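Local structure of heme-binding protein A / AI-2 binding protein A (Helicobacter pylori SS1, 6OFQ) at residues K514-T519 with N524-V529; T73-E76 with S82-I85; Y459-F464 with H492-Y497. The protein binds peptides, among them STSA, in the periplasm and probably hands them to an ABC transporter for uptake. One frame throughout, in Å; residues are numbered along the deposited sequence.

Interaction 1: K514-T519 with N524-V529; sequences KGYKTT and NRFFKV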
ATOM      1  N   LYS A 514      18.568  -2.484  14.923  1.00  6.19           N
ATOM      2  CA  LYS A 514      19.234  -3.049  13.755  1.00  6.45           C
ATOM      3  C   LYS A 514      18.288  -3.952  13.001  1.00  6.14           C
ATOM      4  O   LYS A 514      17.299  -4.438  13.552  1.00  6.73           O
ATOM      5  CB  LYS A 514      20.359  -3.967  14.205  1.00  7.61           C
ATOM      6  CG  LYS A 514      21.421  -3.307  15.063  1.00 10.61           C
ATOM      7  CD  LYS A 514      22.066  -2.159  14.356  1.00 12.92           C
ATOM      8  CE  LYS A 514      23.153  -1.590  15.266  1.00 18.54           C
ATOM      9  NZ  LYS A 514      23.975  -0.679  14.435  1.00 24.11           N
ATOM     10  N   GLY A 515      18.608  -4.147  11.711  1.00  5.52           N
ATOM     11  CA  GLY A 515      17.875  -5.127  10.935  1.00  5.88           C
ATOM     12  C   GLY A 515      16.695  -4.591  10.161  1.00  6.04           C
ATOM     13  O   GLY A 515      16.162  -5.329   9.304  1.00  6.51           O
ATOM     14  N   TYR A 516      16.215  -3.417  10.522  1.00  5.59           N
ATOM     15  CA  TYR A 516      15.135  -2.829   9.744  1.00  5.22           C
ATOM     16  C   TYR A 516      15.692  -2.450   8.375  1.00  5.06           C
ATOM     17  O   TYR A 516      16.815  -1.958   8.293  1.00  5.36           O
ATOM     18  CB  TYR A 516      14.577  -1.603  10.444  1.00  5.59           C
ATOM     19  CG  TYR A 516      13.393  -0.947   9.757  1.00  5.23           C
ATOM     20  CD1 TYR A 516      12.108  -1.444   9.956  1.00  5.62           C
ATOM     21  CD2 TYR A 516      13.560   0.100   8.874  1.00  5.32           C
ATOM     22  CE1 TYR A 516      11.009  -0.833   9.395  1.00  5.38           C
ATOM     23  CE2 TYR A 516      12.468   0.717   8.296  1.00  6.12           C
ATOM     24  CZ  TYR A 516      11.214   0.197   8.513  1.00  5.82           C
ATOM     25  OH  TYR A 516      10.088   0.781   7.922  1.00  7.49           O
ATOM     26  N   LYS A 517      14.847  -2.564   7.361  1.00  4.65           N
ATOM     27  CA  LYS A 517      15.279  -2.212   5.993  1.00  4.95           C
ATOM     28  C   LYS A 517      14.208  -1.325   5.375  1.00  4.89           C
ATOM     29  O   LYS A 517      13.030  -1.636   5.393  1.00  5.84           O
ATOM     30  CB  LYS A 517      15.568  -3.478   5.189  1.00  6.80           C
ATOM     31  CG  LYS A 517      16.916  -4.096   5.536  1.00  9.10           C
ATOM     32  CD  LYS A 517      17.281  -5.349   4.791  1.00 12.41           C
ATOM     33  CE  LYS A 517      18.684  -5.806   5.151  1.00 16.19           C
ATOM     34  NZ  LYS A 517      19.158  -5.627   6.538  1.00 22.63           N
ATOM     35  N   THR A 518      14.650  -0.235   4.741  1.00  4.72           N
ATOM     36  CA  THR A 518      13.736   0.640   4.025  1.00  4.73           C
ATOM     37  C   THR A 518      13.492   0.131   2.558  1.00  5.14           C
ATOM     38  O   THR A 518      12.607   0.627   1.885  1.00  5.96           O
ATOM     39  CB  THR A 518      14.245   2.103   3.904  1.00  5.33           C
ATOM     40  OG1 THR A 518      15.518   2.064   3.229  1.00  5.88           O
ATOM     41  CG2 THR A 518      14.307   2.753   5.261  1.00  5.81           C
ATOM     42  N   THR A 519      14.325  -0.794   2.115  1.00  4.67           N
ATOM     43  CA  THR A 519      14.303  -1.342   0.752  1.00  4.97           C
ATOM     44  C   THR A 519      13.294  -2.472   0.622  1.00  4.84           C
ATOM     45  O   THR A 519      12.913  -3.122   1.584  1.00  4.86           O
ATOM     46  CB  THR A 519      15.701  -1.832   0.360  1.00  5.19           C
ATOM     47  OG1 THR A 519      16.195  -2.803   1.285  1.00  6.16           O
ATOM     48  CG2 THR A 519      16.674  -0.608   0.289  1.00  5.28           C
ATOM     49  N   ASN A 524       7.537  -3.112   6.865  1.00  3.95           N
ATOM     50  CA  ASN A 524       7.195  -3.043   8.291  1.00  4.24           C
ATOM     51  C   ASN A 524       6.886  -4.352   8.940  1.00  4.77           C
ATOM     52  O   ASN A 524       6.182  -4.415   9.945  1.00  4.72           O
ATOM     53  CB  ASN A 524       6.116  -1.992   8.535  1.00  4.69           C
ATOM     54  CG  ASN A 524       6.621  -0.603   8.164  1.00  4.59           C
ATOM     55  OD1 ASN A 524       7.716  -0.205   8.546  1.00  5.69           O
ATOM     56  ND2 ASN A 524       5.854   0.110   7.338  1.00  5.65           N
ATOM     57  N   ARG A 525       7.431  -5.424   8.372  1.00  4.92           N
ATOM     58  CA  ARG A 525       7.565  -6.701   9.074  1.00  5.74           C
ATOM     59  C   ARG A 525       8.771  -6.579   9.997  1.00  5.44           C
ATOM     60  O   ARG A 525       9.830  -6.062   9.588  1.00  6.70           O
ATOM     61  CB  ARG A 525       7.823  -7.811   8.065  1.00  5.51           C
ATOM     62  CG  ARG A 525       6.565  -8.127   7.281  1.00  6.00           C
ATOM     63  CD  ARG A 525       6.824  -9.109   6.159  1.00  5.80           C
ATOM     64  NE  ARG A 525       7.694  -8.527   5.142  1.00  5.70           N
ATOM     65  CZ  ARG A 525       8.377  -9.223   4.280  1.00  5.14           C
ATOM     66  NH1 ARG A 525       8.392 -10.537   4.319  1.00  5.18           N
ATOM     67  NH2 ARG A 525       9.054  -8.571   3.345  1.00  4.77           N
ATOM     68  N   PHE A 526       8.613  -6.952  11.270  1.00  4.84           N
ATOM     69  CA  PHE A 526       9.647  -6.744  12.282  1.00  4.99           C
ATOM     70  C   PHE A 526      10.419  -7.997  12.620  1.00  5.10           C
ATOM     71  O   PHE A 526      11.229  -7.961  13.522  1.00  5.07           O
ATOM     72  CB  PHE A 526       9.009  -6.161  13.570  1.00  5.14           C
ATOM     73  CG  PHE A 526       8.291  -4.867  13.322  1.00  5.82           C
ATOM     74  CD1 PHE A 526       8.943  -3.752  12.791  1.00  6.61           C
ATOM     75  CD2 PHE A 526       6.945  -4.763  13.579  1.00  6.11           C
ATOM     76  CE1 PHE A 526       8.266  -2.591  12.439  1.00  6.83           C
ATOM     77  CE2 PHE A 526       6.277  -3.572  13.302  1.00  6.21           C
ATOM     78  CZ  PHE A 526       6.930  -2.485  12.755  1.00  6.53           C
ATOM     79  N   PHE A 527      10.181  -9.144  11.979  1.00  4.60           N
ATOM     80  CA  PHE A 527      10.855 -10.388  12.311  1.00  5.24           C
ATOM     81  C   PHE A 527      12.367 -10.366  12.252  1.00  5.06           C
ATOM     82  O   PHE A 527      12.971 -11.222  12.910  1.00  6.24           O
ATOM     83  CB  PHE A 527      10.211 -11.602  11.617  1.00  5.05           C
ATOM     84  CG  PHE A 527      10.243 -11.682  10.095  1.00  5.47           C
ATOM     85  CD1 PHE A 527      10.439 -10.621   9.204  1.00  5.43           C
ATOM     86  CD2 PHE A 527       9.943 -12.909   9.551  1.00  5.59           C
ATOM     87  CE1 PHE A 527      10.371 -10.790   7.808  1.00  5.14           C
ATOM     88  CE2 PHE A 527       9.838 -13.092   8.184  1.00  5.59           C
ATOM     89  CZ  PHE A 527      10.064 -12.044   7.309  1.00  5.64           C
ATOM     90  N   LYS A 528      12.981  -9.490  11.448  1.00  5.56           N
ATOM     91  CA  LYS A 528      14.458  -9.426  11.311  1.00  5.70           C
ATOM     92  C   LYS A 528      15.044  -8.319  12.154  1.00  5.45           C
ATOM     93  O   LYS A 528      16.244  -8.129  12.189  1.00  5.58           O
ATOM     94  CB  LYS A 528      14.913  -9.278   9.855  1.00  5.36           C
ATOM     95  CG  LYS A 528      14.228 -10.212   8.881  1.00  5.85           C
ATOM     96  CD  LYS A 528      14.374 -11.676   9.291  1.00  5.75           C
ATOM     97  CE  LYS A 528      13.674 -12.596   8.294  1.00  6.32           C
ATOM     98  NZ  LYS A 528      13.725 -14.014   8.684  1.00  7.05           N
ATOM     99  N   VAL A 529      14.194  -7.539  12.848  1.00  5.48           N
ATOM    100  CA  VAL A 529      14.706  -6.383  13.622  1.00  5.57           C
ATOM    101  C   VAL A 529      15.212  -6.869  14.976  1.00  6.09           C
ATOM    102  O   VAL A 529      14.598  -7.739  15.591  1.00  6.79           O
ATOM    103  CB  VAL A 529      13.588  -5.329  13.818  1.00  5.80           C
ATOM    104  CG1 VAL A 529      14.088  -4.142  14.641  1.00  5.83           C
ATOM    105  CG2 VAL A 529      13.219  -4.828  12.433  1.00  6.45           C
TER

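Interaction 2: T73-E76 with S82-I85; sequences TEIE and SWDI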
ATOM      1  N   THR A  73      12.429  -7.282  -3.162  1.00  5.54           N
ATOM      2  CA  THR A  73      11.206  -7.549  -3.923  1.00  5.94           C
ATOM      3  C   THR A  73      11.184  -8.956  -4.519  1.00  5.51           C
ATOM      4  O   THR A  73      10.401  -9.232  -5.424  1.00  6.70           O
ATOM      5  CB  THR A  73      11.004  -6.491  -5.020  1.00  6.68           C
ATOM      6  OG1 THR A  73      12.014  -6.657  -6.009  1.00  7.78           O
ATOM      7  CG2 THR A  73      11.068  -5.065  -4.402  1.00  7.48           C
ATOM      8  N   GLU A  74      12.007  -9.841  -3.967  1.00  5.19           N
ATOM      9  CA  GLU A  74      12.145 -11.204  -4.454  1.00  6.12           C
ATOM     10  C   GLU A  74      11.171 -12.162  -3.807  1.00  5.38           C
ATOM     11  O   GLU A  74      11.066 -12.242  -2.571  1.00  5.26           O
ATOM     12  CB  GLU A  74      13.573 -11.700  -4.115  1.00  7.80           C
ATOM     13  CG  GLU A  74      14.714 -10.929  -4.763  1.00 12.06           C
ATOM     14  CD  GLU A  74      16.089 -11.255  -4.174  1.00 17.26           C
ATOM     15  OE1 GLU A  74      16.286 -12.243  -3.421  1.00 20.50           O
ATOM     16  OE2 GLU A  74      16.982 -10.508  -4.599  1.00 26.30           O
ATOM     17  N   ILE A  75      10.458 -12.965  -4.586  1.00  4.99           N
ATOM     18  CA  ILE A  75       9.509 -13.968  -4.129  1.00  5.30           C
ATOM     19  C   ILE A  75      10.250 -15.133  -3.507  1.00  5.26           C
ATOM     20  O   ILE A  75      11.230 -15.627  -4.087  1.00  7.16           O
ATOM     21  CB  ILE A  75       8.588 -14.408  -5.260  1.00  5.74           C
ATOM     22  CG1 ILE A  75       7.799 -13.215  -5.814  1.00  6.18           C
ATOM     23  CG2 ILE A  75       7.707 -15.578  -4.845  1.00  5.72           C
ATOM     24  CD1 ILE A  75       7.067 -13.537  -7.089  1.00  6.76           C
ATOM     25  N   GLU A  76       9.771 -15.614  -2.365  1.00  4.79           N
ATOM     26  CA  GLU A  76      10.330 -16.826  -1.756  1.00  4.99           C
ATOM     27  C   GLU A  76       9.165 -17.601  -1.139  1.00  5.07           C
ATOM     28  O   GLU A  76       8.040 -17.082  -0.993  1.00  4.58           O
ATOM     29  CB  GLU A  76      11.399 -16.509  -0.699  1.00  5.49           C
ATOM     30  CG  GLU A  76      10.822 -15.783   0.526  1.00  5.87           C
ATOM     31  CD  GLU A  76      11.857 -15.365   1.553  1.00  5.95           C
ATOM     32  OE1 GLU A  76      13.045 -15.683   1.303  1.00  8.03           O
ATOM     33  OE2 GLU A  76      11.456 -14.811   2.615  1.00  6.47           O
ATOM     34  N   SER A  82       6.453 -25.040  -2.166  1.00  6.16           N
ATOM     35  CA  SER A  82       6.859 -25.085  -3.582  1.00  6.00           C
ATOM     36  C   SER A  82       5.617 -24.981  -4.464  1.00  6.30           C
ATOM     37  O   SER A  82       4.471 -25.013  -3.995  1.00  6.49           O
ATOM     38  CB  SER A  82       7.606 -26.389  -3.871  1.00  6.77           C
ATOM     39  OG  SER A  82       6.694 -27.439  -3.858  1.00  7.99           O
ATOM     40  N   TRP A  83       5.897 -24.798  -5.763  1.00  5.91           N
ATOM     41  CA  TRP A  83       4.768 -24.622  -6.665  1.00  6.05           C
ATOM     42  C   TRP A  83       5.246 -24.929  -8.067  1.00  6.12           C
ATOM     43  O   TRP A  83       6.435 -24.903  -8.364  1.00  7.04           O
ATOM     44  CB  TRP A  83       4.164 -23.206  -6.630  1.00  6.12           C
ATOM     45  CG  TRP A  83       5.160 -22.094  -6.751  1.00  5.86           C
ATOM     46  CD1 TRP A  83       5.576 -21.487  -7.905  1.00  6.08           C
ATOM     47  CD2 TRP A  83       5.883 -21.458  -5.693  1.00  6.72           C
ATOM     48  NE1 TRP A  83       6.509 -20.528  -7.629  1.00  6.64           N
ATOM     49  CE2 TRP A  83       6.696 -20.484  -6.277  1.00  6.96           C
ATOM     50  CE3 TRP A  83       5.889 -21.619  -4.312  1.00  7.11           C
ATOM     51  CZ2 TRP A  83       7.570 -19.707  -5.543  1.00  6.77           C
ATOM     52  CZ3 TRP A  83       6.752 -20.847  -3.599  1.00  7.16           C
ATOM     53  CH2 TRP A  83       7.577 -19.923  -4.203  1.00  6.82           C
ATOM     54  N   ASP A  84       4.259 -25.285  -8.875  1.00  6.91           N
ATOM     55  CA  ASP A  84       4.497 -25.521 -10.298  1.00  8.94           C
ATOM     56  C   ASP A  84       3.543 -24.699 -11.114  1.00  8.04           C
ATOM     57  O   ASP A  84       2.328 -24.646 -10.795  1.00  9.16           O
ATOM     58  CB  ASP A  84       4.293 -27.014 -10.564  1.00 11.68           C
ATOM     59  CG  ASP A  84       5.157 -27.904  -9.631  1.00 15.98           C
ATOM     60  OD1 ASP A  84       6.335 -28.067 -10.009  1.00 19.48           O
ATOM     61  OD2 ASP A  84       4.606 -28.511  -8.686  1.00 21.26           O
ATOM     62  N   ILE A  85       3.994 -24.131 -12.232  1.00  6.02           N
ATOM     63  CA  ILE A  85       3.188 -23.280 -13.072  1.00  5.91           C
ATOM     64  C   ILE A  85       3.227 -23.866 -14.470  1.00  5.04           C
ATOM     65  O   ILE A  85       4.323 -24.168 -14.972  1.00  6.81           O
ATOM     66  CB  ILE A  85       3.761 -21.838 -13.145  1.00  6.08           C
ATOM     67  CG1 ILE A  85       3.914 -21.256 -11.731  1.00  7.09           C
ATOM     68  CG2 ILE A  85       2.741 -21.015 -13.886  1.00  6.13           C
ATOM     69  CD1 ILE A  85       4.632 -19.931 -11.621  1.00  8.39           C
TER

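Interaction 3: Y459-F464 with H492-Y497; sequences YKSDAF and HKDAPY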
ATOM      1  N   TYR A 459      -9.945   7.545 -13.718  1.00  5.40           N
ATOM      2  CA  TYR A 459      -9.417   7.575 -15.066  1.00  5.32           C
ATOM      3  C   TYR A 459      -9.915   6.381 -15.868  1.00  6.04           C
ATOM      4  O   TYR A 459      -9.646   5.248 -15.470  1.00  5.31           O
ATOM      5  CB  TYR A 459      -7.893   7.578 -15.014  1.00  5.38           C
ATOM      6  CG  TYR A 459      -7.158   7.638 -16.315  1.00  4.71           C
ATOM      7  CD1 TYR A 459      -7.470   8.534 -17.320  1.00  4.63           C
ATOM      8  CD2 TYR A 459      -6.121   6.743 -16.574  1.00  4.41           C
ATOM      9  CE1 TYR A 459      -6.814   8.538 -18.545  1.00  4.76           C
ATOM     10  CE2 TYR A 459      -5.448   6.778 -17.770  1.00  4.96           C
ATOM     11  CZ  TYR A 459      -5.730   7.691 -18.762  1.00  4.52           C
ATOM     12  OH  TYR A 459      -4.983   7.646 -19.902  1.00  5.66           O
ATOM     13  N   LYS A 460     -10.592   6.658 -16.963  1.00  6.97           N
ATOM     14  CA  LYS A 460     -11.165   5.604 -17.807  1.00  6.96           C
ATOM     15  C   LYS A 460     -10.717   5.801 -19.250  1.00  8.02           C
ATOM     16  O   LYS A 460     -11.264   6.615 -19.979  1.00 11.85           O
ATOM     17  CB  LYS A 460     -12.690   5.694 -17.725  1.00  7.75           C
ATOM     18  CG  LYS A 460     -13.225   5.403 -16.346  1.00  9.31           C
ATOM     19  CD  LYS A 460     -14.745   5.485 -16.236  1.00 11.02           C
ATOM     20  CE  LYS A 460     -15.388   4.548 -17.234  1.00 16.46           C
ATOM     21  NZ  LYS A 460     -16.823   4.669 -16.857  1.00 21.38           N
ATOM     22  N   SER A 461      -9.676   5.076 -19.636  1.00  7.23           N
ATOM     23  CA  SER A 461      -9.168   5.123 -20.985  1.00  7.34           C
ATOM     24  C   SER A 461      -9.083   3.677 -21.457  1.00  7.23           C
ATOM     25  O   SER A 461      -8.329   2.857 -20.905  1.00  6.04           O
ATOM     26  CB  SER A 461      -7.776   5.740 -21.069  1.00  7.46           C
ATOM     27  OG  SER A 461      -7.143   5.435 -22.313  1.00  7.20           O
ATOM     28  N   ASP A 462      -9.797   3.390 -22.553  1.00  9.34           N
ATOM     29  CA  ASP A 462      -9.684   2.087 -23.189  1.00 10.46           C
ATOM     30  C   ASP A 462      -8.313   1.805 -23.790  1.00  9.16           C
ATOM     31  O   ASP A 462      -7.723   0.722 -23.637  1.00  8.57           O
ATOM     32  CB  ASP A 462     -10.691   1.889 -24.320  1.00 13.62           C
ATOM     33  CG  ASP A 462     -12.061   1.559 -23.787  1.00 18.85           C
ATOM     34  OD1 ASP A 462     -12.148   0.751 -22.823  1.00 18.95           O
ATOM     35  OD2 ASP A 462     -12.960   2.156 -24.418  1.00 20.54           O
ATOM     36  N   ALA A 463      -7.729   2.799 -24.447  1.00  7.67           N
ATOM     37  CA  ALA A 463      -6.439   2.616 -25.068  1.00  8.95           C
ATOM     38  C   ALA A 463      -5.359   2.284 -24.016  1.00  7.97           C
ATOM     39  O   ALA A 463      -4.494   1.406 -24.173  1.00  8.87           O
ATOM     40  CB  ALA A 463      -6.099   3.857 -25.899  1.00 10.44           C
ATOM     41  N   PHE A 464      -5.415   2.962 -22.863  1.00  7.39           N
ATOM     42  CA  PHE A 464      -4.442   2.776 -21.792  1.00  6.75           C
ATOM     43  C   PHE A 464      -4.717   1.403 -21.198  1.00  5.54           C
ATOM     44  O   PHE A 464      -3.781   0.569 -21.037  1.00  5.38           O
ATOM     45  CB  PHE A 464      -4.644   3.846 -20.739  1.00  6.41           C
ATOM     46  CG  PHE A 464      -3.840   3.701 -19.494  1.00  5.41           C
ATOM     47  CD1 PHE A 464      -2.514   4.115 -19.502  1.00  5.53           C
ATOM     48  CD2 PHE A 464      -4.409   3.218 -18.338  1.00  5.74           C
ATOM     49  CE1 PHE A 464      -1.767   4.004 -18.358  1.00  5.55           C
ATOM     50  CE2 PHE A 464      -3.703   3.184 -17.164  1.00  5.77           C
ATOM     51  CZ  PHE A 464      -2.376   3.554 -17.205  1.00  5.47           C
ATOM     52  N   HIS A 492       0.351  10.113 -19.637  1.00  5.23           N
ATOM     53  CA  HIS A 492       0.964  11.433 -19.696  1.00  5.78           C
ATOM     54  C   HIS A 492       0.195  12.421 -20.570  1.00  6.24           C
ATOM     55  O   HIS A 492      -0.084  13.565 -20.183  1.00  6.90           O
ATOM     56  CB  HIS A 492       2.396  11.355 -20.143  1.00  6.00           C
ATOM     57  CG  HIS A 492       3.076  12.678 -20.251  1.00  7.44           C
ATOM     58  ND1 HIS A 492       3.584  13.375 -19.173  1.00  7.85           N
ATOM     59  CD2 HIS A 492       3.379  13.395 -21.351  1.00  9.40           C
ATOM     60  CE1 HIS A 492       4.199  14.452 -19.621  1.00  8.83           C
ATOM     61  NE2 HIS A 492       4.141  14.459 -20.938  1.00  9.69           N
ATOM     62  N   LYS A 493      -0.143  11.954 -21.772  1.00  6.85           N
ATOM     63  CA  LYS A 493      -0.970  12.794 -22.645  1.00  8.50           C
ATOM     64  C   LYS A 493      -2.311  13.177 -22.102  1.00  7.48           C
ATOM     65  O   LYS A 493      -2.753  14.331 -22.263  1.00  8.55           O
ATOM     66  CB  LYS A 493      -1.121  12.067 -24.006  1.00 11.48           C
ATOM     67  CG  LYS A 493      -2.127  12.647 -24.988  1.00 15.14           C
ATOM     68  CD  LYS A 493      -2.643  11.645 -26.024  1.00 22.55           C
ATOM     69  CE  LYS A 493      -3.544  10.518 -25.503  1.00 18.61           C
ATOM     70  NZ  LYS A 493      -5.043  10.555 -25.431  1.00 20.98           N
ATOM     71  N   ASP A 494      -2.964  12.248 -21.418  1.00  6.37           N
ATOM     72  CA  ASP A 494      -4.269  12.531 -20.860  1.00  6.46           C
ATOM     73  C   ASP A 494      -4.263  13.329 -19.537  1.00  6.12           C
ATOM     74  O   ASP A 494      -5.267  13.944 -19.180  1.00  6.36           O
ATOM     75  CB  ASP A 494      -5.084  11.233 -20.619  1.00  6.93           C
ATOM     76  CG  ASP A 494      -5.470  10.499 -21.861  1.00  8.29           C
ATOM     77  OD1 ASP A 494      -5.613  11.182 -22.891  1.00 10.43           O
ATOM     78  OD2 ASP A 494      -5.778   9.294 -21.787  1.00  7.93           O
ATOM     79  N   ALA A 495      -3.143  13.321 -18.869  1.00  5.68           N
ATOM     80  CA  ALA A 495      -2.982  14.076 -17.619  1.00  6.30           C
ATOM     81  C   ALA A 495      -4.128  13.991 -16.639  1.00  5.93           C
ATOM     82  O   ALA A 495      -4.680  15.021 -16.207  1.00  6.29           O
ATOM     83  CB  ALA A 495      -2.653  15.549 -17.954  1.00  6.80           C
ATOM     84  N   PRO A 496      -4.582  12.790 -16.282  1.00  5.73           N
ATOM     85  CA  PRO A 496      -5.698  12.657 -15.351  1.00  5.81           C
ATOM     86  C   PRO A 496      -5.331  12.909 -13.911  1.00  6.42           C
ATOM     87  O   PRO A 496      -6.060  12.451 -13.026  1.00  8.50           O
ATOM     88  CB  PRO A 496      -6.132  11.214 -15.559  1.00  5.49           C
ATOM     89  CG  PRO A 496      -4.812  10.563 -15.747  1.00  5.57           C
ATOM     90  CD  PRO A 496      -4.091  11.468 -16.696  1.00  5.10           C
ATOM     91  N   TYR A 497      -4.264  13.662 -13.652  1.00  5.46           N
ATOM     92  CA  TYR A 497      -3.716  13.817 -12.320  1.00  5.68           C
ATOM     93  C   TYR A 497      -2.603  14.859 -12.370  1.00  5.39           C
ATOM     94  O   TYR A 497      -2.266  15.305 -13.467  1.00  5.47           O
ATOM     95  CB  TYR A 497      -3.141  12.510 -11.771  1.00  6.65           C
ATOM     96  CG  TYR A 497      -1.852  11.964 -12.262  1.00  7.84           C
ATOM     97  CD1 TYR A 497      -1.650  11.644 -13.588  1.00  9.13           C
ATOM     98  CD2 TYR A 497      -0.899  11.620 -11.330  1.00 10.88           C
ATOM     99  CE1 TYR A 497      -0.464  11.020 -14.024  1.00 10.29           C
ATOM    100  CE2 TYR A 497       0.295  11.075 -11.734  1.00 10.56           C
ATOM    101  CZ  TYR A 497       0.444  10.680 -13.041  1.00  9.34           C
ATOM    102  OH  TYR A 497       1.660  10.146 -13.418  1.00 10.89           O
TER
HETATM  103  O   HOH W   1      -6.816   7.715 -23.625  1.00  9.96           O

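Interaction 1: K514-T519 with N524-V529
Tyr-516 and Asn-524 join the two limbs of one loop, the link between strands 513-514 and 530-531 near the C-terminus, in a contact part polar and part apolar. The phenol OH donates to the amide oxygen, Tyr-516 OH to Asn-524 OD1 being 2.6 Å. OD1 lies at the edge of the tyrosine ring, in its plane, and the ring and amide planes are 25° apart; relative to the amide, the donor is tilted 26° from the carbonyl plane. With CG anti to the backbone N, the ring of Tyr-516 reaches from its own limb to that of Asn-524. On the way it passes Val-529, whose CG2 is 4.0 Å from Tyr-516 CB, and, more loosely, Phe-526.

At the strand end of the loop the backbones come close. Val-529 CA makes a CH...O contact of 3.2 Å with Lys-514 O, and Gly-515 CA lies 3.6 Å from Lys-528 O; Gly-515, at positive phi (93°) and without a side chain, lets the two backbones come this close. Within the second limb, Asn-524 O sits over the centre of the Phe-526 ring, and Asn-60 hydrogen-bonds to the backbone on both sides of Arg-525. Val-529 N hydrogen-bonds to Phe-526 O at 3.1 Å, closing the type I beta turn Phe-526 to Val-529 that leads into strand 530-531 of this type II periplasmic binding protein.

Interaction 2: T73-E76 with S82-I85
Ile-75 lays its CG2 methyl against the six-membered ring of Trp-83, CG2 standing 4.2 Å from Trp-83 CZ2. Both residues belong to strand 75-85, which is broken along its length and takes part in two consecutive beta hairpins, with strand 66-68 and with strand 91-96, in a five-stranded antiparallel sheet. The contact therefore runs along one strand across its interruption; no hydrogen bond joins the two segments, and even their closest alpha carbons, those of Glu-76 and Ser-82, are 9.1 Å apart.

That distance is spanned mainly by the indole. Trp-83 has CG between its backbone N and carbonyl carbon (chi1 49°), and its long ring system extends back toward Ile-75 and Glu-76. Val-66 of the neighbouring strand and Leu-176 of helix 175-178 touch both apolar side chains, while Phe-94 meets the indole at about 40° between ring planes. Glu-76 joins in through its backbone: its side chain starts away from the tryptophan, and its OE2 is hydrogen-bonded to Gln-67. The far corner of the indole ends at that backbone, with Glu-76 C near the ring plane, at the edge, 4.2 Å from Trp-83 CH2.

Interaction 3: Y459-F464 with H492-Y497
With CG anti to the backbone N in Tyr-459 (chi1 -179°) and anti to the carbonyl carbon in Asp-494, the phenol and the carboxylate meet at the ends of two helices. Ser-461 is the N-cap of helix 462-473, and Asp-494 is the last residue of helix 477-494, so the contact joins the start of a helical hairpin, formed by these two helices, to its finish. Tyr-459 OH donates to Asp-494 OD2 over 2.6 Å. It takes the anti lone pair of that oxygen, with OD2 in the plane of the ring and the carboxylate turned 67° against it.

The other oxygen, OD1, is met on its syn side, but well out of the carboxylate plane, by the ammonium of Lys-493, NZ to Asp-494 OD1 2.7 Å, in a salt bridge between adjacent residues. The carboxylate is held chiefly through OD2, which takes two bonds, from the phenol and from a water; the exposed lysine adds a bond to OD1 that may be less constant.

Beyond the helix end, Ala-495 adopts positive phi and the chain turns to bring Pro-496 over one face of the tyrosine. Its CG lies 3.8 Å from the centroid of the Tyr-459 ring, 15° off the normal, a CH-pi contact. Trp-443 and Ile-491 touch both of these residues.

Ser-461 has no direct bond to Asp-494. Its OG accepts the capping bond from Phe-464 N at 3.1 Å, and the water bridges the remaining gap, 2.7 Å from Ser-461 OG and donating to Asp-494 OD2 at 2.6 Å.

Interactions 1 and 3 are partly buried, and each turns on a tyrosine hydroxyl bonded to a side-chain oxygen: a neutral amide within a loop in the first, a carboxylate at a helix end, with a bridging water, in the third. Interaction 2 lies at the surface, yet it is the one that relies on van der Waals packing, with no hydrogen bond between its segments. No two of them hold the same elements. Interactions 1 and 2 are neighbours, their nearest atoms about 6 Å apart without touching, and Val-521, between the limbs of interaction 1, touches Thr-73. Interaction 3 stands across the chain's centre from interaction 1, their centres 37 Å apart.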